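Local structure of methanogen homoaconitase small subunit (Methanocaldococcus jannaschii, 2PKP) at residues V71-K85 / N94-D108. The protein forms, with a large subunit, a hydro-lyase that dehydrates (R)-homocitrate to cis-homoaconitate and hydrates the latter to homoisocitrate. Numbering follows the deposited sequence.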
loop_
_atom_site.group_PDB
_atom_site.type_symbol
_atom_site.label_atom_id
_atom_site.label_comp_id
_atom_site.label_asym_id
_atom_site.label_seq_id
_atom_site.Cartn_x
_atom_site.Cartn_y
_atom_site.Cartn_z
ATOM N N VAL A 71 10.623 -3.901 12.245
ATOM C CA VAL A 71 9.965 -3.064 11.249
ATOM C C VAL A 71 9.509 -3.890 10.063
ATOM O O VAL A 71 8.528 -3.553 9.411
ATOM C CB VAL A 71 10.890 -1.913 10.751
ATOM C CG1 VAL A 71 11.305 -1.047 11.927
ATOM C CG2 VAL A 71 12.098 -2.467 10.034
ATOM N N ILE A 72 10.229 -4.973 9.782
ATOM C CA ILE A 72 9.868 -5.851 8.675
ATOM C C ILE A 72 8.608 -6.644 9.037
ATOM O O ILE A 72 7.782 -6.933 8.176
ATOM C CB ILE A 72 11.030 -6.821 8.332
ATOM C CG1 ILE A 72 12.183 -6.029 7.705
ATOM C CG2 ILE A 72 10.552 -7.920 7.384
ATOM C CD1 ILE A 72 13.390 -6.877 7.336
ATOM N N ALA A 73 8.467 -6.975 10.318
ATOM C CA ALA A 73 7.309 -7.720 10.806
ATOM C C ALA A 73 6.059 -6.868 10.644
ATOM O O ALA A 73 5.002 -7.362 10.263
ATOM C CB ALA A 73 7.500 -8.087 12.272
ATOM N N ILE A 74 6.189 -5.579 10.942
ATOM C CA ILE A 74 5.076 -4.650 10.816
ATOM C C ILE A 74 4.752 -4.419 9.336
ATOM O O ILE A 74 3.615 -4.608 8.896
ATOM C CB ILE A 74 5.419 -3.295 11.484
ATOM C CG1 ILE A 74 5.644 -3.506 12.987
ATOM C CG2 ILE A 74 4.293 -2.288 11.244
ATOM C CD1 ILE A 74 6.188 -2.284 13.718
ATOM N N LYS A 75 5.767 -4.031 8.568
ATOM C CA LYS A 75 5.598 -3.763 7.144
ATOM C C LYS A 75 4.981 -4.936 6.385
ATOM O O LYS A 75 4.126 -4.737 5.514
ATOM C CB LYS A 75 6.945 -3.389 6.519
ATOM C CG LYS A 75 6.902 -3.106 5.019
ATOM C CD LYS A 75 8.317 -2.840 4.490
ATOM C CE LYS A 75 8.345 -2.498 2.999
ATOM N NZ LYS A 75 7.920 -3.633 2.132
ATOM N N TYR A 76 5.389 -6.157 6.714
ATOM C CA TYR A 76 4.841 -7.306 6.008
ATOM C C TYR A 76 3.462 -7.784 6.453
ATOM O O TYR A 76 2.984 -8.828 6.004
ATOM C CB TYR A 76 5.854 -8.455 5.989
ATOM C CG TYR A 76 6.888 -8.248 4.906
ATOM C CD1 TYR A 76 7.891 -7.287 5.049
ATOM C CD2 TYR A 76 6.814 -8.949 3.702
ATOM C CE1 TYR A 76 8.788 -7.026 4.021
ATOM C CE2 TYR A 76 7.705 -8.694 2.664
ATOM C CZ TYR A 76 8.689 -7.730 2.831
ATOM O OH TYR A 76 9.564 -7.455 1.808
ATOM N N CYS A 77 2.824 -7.009 7.326
ATOM C CA CYS A 77 1.464 -7.305 7.773
ATOM C C CYS A 77 0.575 -6.421 6.911
ATOM O O CYS A 77 -0.652 -6.462 7.007
ATOM C CB CYS A 77 1.254 -6.925 9.243
ATOM S SG CYS A 77 1.687 -8.199 10.430
ATOM N N GLY A 78 1.208 -5.614 6.067
ATOM C CA GLY A 78 0.460 -4.714 5.212
ATOM C C GLY A 78 0.222 -3.386 5.906
ATOM O O GLY A 78 -0.640 -2.612 5.497
ATOM N N ILE A 79 0.986 -3.125 6.966
ATOM C CA ILE A 79 0.872 -1.880 7.720
ATOM C C ILE A 79 1.857 -0.854 7.168
ATOM O O ILE A 79 3.067 -1.065 7.185
ATOM C CB ILE A 79 1.147 -2.132 9.213
ATOM C CG1 ILE A 79 0.056 -3.048 9.774
ATOM C CG2 ILE A 79 1.210 -0.809 9.977
ATOM C CD1 ILE A 79 0.293 -3.500 11.198
ATOM N N LYS A 80 1.325 0.261 6.679
ATOM C CA LYS A 80 2.140 1.317 6.090
ATOM C C LYS A 80 2.603 2.383 7.077
ATOM O O LYS A 80 3.566 3.099 6.809
ATOM C CB LYS A 80 1.367 1.989 4.948
ATOM C CG LYS A 80 2.114 3.119 4.250
ATOM C CD LYS A 80 3.359 2.620 3.537
ATOM C CE LYS A 80 4.014 3.731 2.730
ATOM N NZ LYS A 80 5.188 3.231 1.958
ATOM N N ALA A 81 1.924 2.495 8.212
ATOM C CA ALA A 81 2.300 3.499 9.193
ATOM C C ALA A 81 2.039 3.101 10.635
ATOM O O ALA A 81 1.181 2.272 10.933
ATOM C CB ALA A 81 1.577 4.820 8.889
ATOM N N VAL A 82 2.796 3.722 11.527
ATOM C CA VAL A 82 2.656 3.495 12.952
ATOM C C VAL A 82 2.512 4.875 13.554
ATOM O O VAL A 82 3.316 5.765 13.273
ATOM C CB VAL A 82 3.912 2.826 13.550
ATOM C CG1 VAL A 82 3.772 2.697 15.050
ATOM C CG2 VAL A 82 4.115 1.467 12.919
ATOM N N ILE A 83 1.480 5.063 14.359
ATOM C CA ILE A 83 1.266 6.346 15.007
ATOM C C ILE A 83 1.615 6.181 16.481
ATOM O O ILE A 83 1.087 5.290 17.146
ATOM C CB ILE A 83 -0.208 6.795 14.892
ATOM C CG1 ILE A 83 -0.646 6.789 13.425
ATOM C CG2 ILE A 83 -0.374 8.196 15.474
ATOM C CD1 ILE A 83 -2.147 7.061 13.237
ATOM N N ALA A 84 2.502 7.025 16.990
ATOM C CA ALA A 84 2.886 6.941 18.398
ATOM C C ALA A 84 3.187 8.325 18.966
ATOM O O ALA A 84 3.340 9.292 18.213
ATOM C CB ALA A 84 4.113 6.030 18.557
ATOM N N LYS A 85 3.259 8.416 20.295
ATOM C CA LYS A 85 3.573 9.681 20.952
ATOM C C LYS A 85 5.055 9.963 20.738
ATOM O O LYS A 85 5.463 11.112 20.606
ATOM C CB LYS A 85 3.268 9.612 22.450
ATOM C CG LYS A 85 1.792 9.520 22.788
ATOM C CD LYS A 85 1.584 9.593 24.296
ATOM C CE LYS A 85 0.120 9.477 24.669
ATOM N NZ LYS A 85 -0.068 9.543 26.145
ATOM N N ASN A 94 15.195 2.542 11.336
ATOM C CA ASN A 94 14.919 1.305 10.610
ATOM C C ASN A 94 13.607 1.402 9.849
ATOM O O ASN A 94 13.505 0.946 8.708
ATOM C CB ASN A 94 14.869 0.109 11.567
ATOM C CG ASN A 94 16.232 -0.233 12.145
ATOM O OD1 ASN A 94 17.266 0.124 11.577
ATOM N ND2 ASN A 94 16.240 -0.940 13.271
ATOM N N ALA A 95 12.602 2.000 10.480
ATOM C CA ALA A 95 11.300 2.147 9.846
ATOM C C ALA A 95 11.446 2.941 8.548
ATOM O O ALA A 95 10.962 2.523 7.496
ATOM C CB ALA A 95 10.332 2.853 10.786
ATOM N N ILE A 96 12.111 4.088 8.634
ATOM C CA ILE A 96 12.336 4.935 7.466
ATOM C C ILE A 96 13.007 4.133 6.351
ATOM O O ILE A 96 12.584 4.168 5.194
ATOM C CB ILE A 96 13.263 6.131 7.801
ATOM C CG1 ILE A 96 12.615 7.033 8.856
ATOM C CG2 ILE A 96 13.577 6.917 6.530
ATOM C CD1 ILE A 96 11.338 7.705 8.401
ATOM N N ASN A 97 14.052 3.398 6.710
ATOM C CA ASN A 97 14.795 2.620 5.730
ATOM C C ASN A 97 14.070 1.468 5.038
ATOM O O ASN A 97 14.529 1.010 3.994
ATOM C CB ASN A 97 16.111 2.139 6.344
ATOM C CG ASN A 97 17.067 3.292 6.621
ATOM O OD1 ASN A 97 17.069 4.295 5.903
ATOM N ND2 ASN A 97 17.891 3.149 7.649
ATOM N N VAL A 98 12.956 0.995 5.598
ATOM C CA VAL A 98 12.194 -0.077 4.950
ATOM C C VAL A 98 10.896 0.465 4.369
ATOM O O VAL A 98 10.091 -0.287 3.825
ATOM C CB VAL A 98 11.827 -1.241 5.912
ATOM C CG1 VAL A 98 13.096 -1.910 6.440
ATOM C CG2 VAL A 98 10.949 -0.734 7.044
ATOM N N GLY A 99 10.687 1.772 4.489
ATOM C CA GLY A 99 9.473 2.368 3.951
ATOM C C GLY A 99 8.272 2.370 4.889
ATOM O O GLY A 99 7.140 2.577 4.452
ATOM N N LEU A 100 8.508 2.129 6.174
ATOM C CA LEU A 100 7.426 2.129 7.163
ATOM C C LEU A 100 7.367 3.543 7.729
ATOM O O LEU A 100 8.358 4.043 8.256
ATOM C CB LEU A 100 7.727 1.121 8.281
ATOM C CG LEU A 100 6.718 0.990 9.423
ATOM C CD1 LEU A 100 5.353 0.595 8.869
ATOM C CD2 LEU A 100 7.220 -0.046 10.431
ATOM N N ILE A 101 6.207 4.182 7.632
ATOM C CA ILE A 101 6.060 5.562 8.093
ATOM C C ILE A 101 5.768 5.779 9.576
ATOM O O ILE A 101 4.716 5.395 10.087
ATOM C CB ILE A 101 4.959 6.288 7.288
ATOM C CG1 ILE A 101 5.255 6.179 5.791
ATOM C CG2 ILE A 101 4.894 7.759 7.700
ATOM C CD1 ILE A 101 4.076 6.561 4.904
ATOM N N PRO A 102 6.704 6.415 10.288
ATOM C CA PRO A 102 6.514 6.680 11.711
ATOM C C PRO A 102 5.847 8.050 11.828
ATOM O O PRO A 102 6.383 9.055 11.352
ATOM C CB PRO A 102 7.938 6.700 12.267
ATOM C CG PRO A 102 8.840 6.336 11.075
ATOM C CD PRO A 102 8.065 6.780 9.879
ATOM N N ILE A 103 4.677 8.083 12.451
ATOM C CA ILE A 103 3.938 9.325 12.624
ATOM C C ILE A 103 3.809 9.657 14.112
ATOM O O ILE A 103 3.456 8.793 14.913
ATOM C CB ILE A 103 2.546 9.193 11.985
ATOM C CG1 ILE A 103 2.708 9.056 10.468
ATOM C CG2 ILE A 103 1.674 10.386 12.351
ATOM C CD1 ILE A 103 1.472 8.610 9.766
ATOM N N ILE A 104 4.117 10.899 14.476
ATOM C CA ILE A 104 4.023 11.342 15.870
ATOM C C ILE A 104 2.719 12.099 16.109
ATOM O O ILE A 104 2.359 12.978 15.332
ATOM C CB ILE A 104 5.211 12.261 16.239
ATOM C CG1 ILE A 104 6.512 11.456 16.181
ATOM C CG2 ILE A 104 5.013 12.866 17.644
ATOM C CD1 ILE A 104 7.758 12.281 16.467
ATOM N N ALA A 105 2.011 11.743 17.179
ATOM C CA ALA A 105 0.745 12.392 17.527
ATOM C C ALA A 105 0.333 12.034 18.949
ATOM O O ALA A 105 0.894 11.112 19.555
ATOM C CB ALA A 105 -0.356 11.955 16.554
ATOM N N ASN A 106 -0.645 12.759 19.488
ATOM C CA ASN A 106 -1.125 12.452 20.827
ATOM C C ASN A 106 -2.094 11.286 20.675
ATOM O O ASN A 106 -3.291 11.483 20.447
ATOM C CB ASN A 106 -1.844 13.647 21.460
ATOM C CG ASN A 106 -2.363 13.332 22.854
ATOM O OD1 ASN A 106 -2.100 12.253 23.403
ATOM N ND2 ASN A 106 -3.103 14.266 23.435
ATOM N N THR A 107 -1.575 10.070 20.808
ATOM C CA THR A 107 -2.400 8.888 20.636
ATOM C C THR A 107 -3.435 8.643 21.721
ATOM O O THR A 107 -4.180 7.672 21.641
ATOM C CB THR A 107 -1.544 7.629 20.459
ATOM O OG1 THR A 107 -0.701 7.459 21.599
ATOM C CG2 THR A 107 -0.689 7.750 19.211
ATOM N N ASP A 108 -3.484 9.493 22.742
ATOM C CA ASP A 108 -4.515 9.317 23.766
ATOM C C ASP A 108 -5.857 9.634 23.081
ATOM O O ASP A 108 -6.919 9.230 23.548
ATOM C CB ASP A 108 -4.319 10.280 24.950
ATOM C CG ASP A 108 -3.090 9.953 25.792
ATOM O OD1 ASP A 108 -2.607 8.801 25.753
ATOM O OD2 ASP A 108 -2.614 10.858 26.513
#
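Leu-100 drives its two methyls against the 71-85 segment just where strand 101-104 joins strand 81-84, the parallel neighbours of a beta-alpha-beta unit whose crossover is helix 89-98. The tight part lies here: CD2 of Leu-100 sits 3.8 Å from CG2 of Ile-74, the two side chains crossing at about a right angle. CG of Leu-100 stands anti to its own N, and chi1 (179°) with chi2 (59°) sets CD1 3.3 Å from Ile-79 O. Val-71 extends this core between the helices, CG2 meeting Val-98 CG2 at 3.6 Å. Five backbone hydrogen bonds join the two segments along the strands, among them Ile-103 N to Val-82 O at 2.8 Å. The margins are looser and polar. Lys-80, bent at chi2, brings CE against CD1 of Ile-101 and gives NZ to Gly-99 O at 3.2 Å. At the other end Lys-85 runs extended past Thr-107, whose OG1 is hydrogen-bonded to Ala-57 O, and its NZ forms a salt bridge with Asp-108 OD1 at 2.7 Å. Trimming Lys-85 to an alanine would probably leave the exposed carboxylate of Asp-108 without its cationic mate and Thr-107 less covered. In that bridge NZ meets OD1 on the syn side, 33° out of the carboxylate plane.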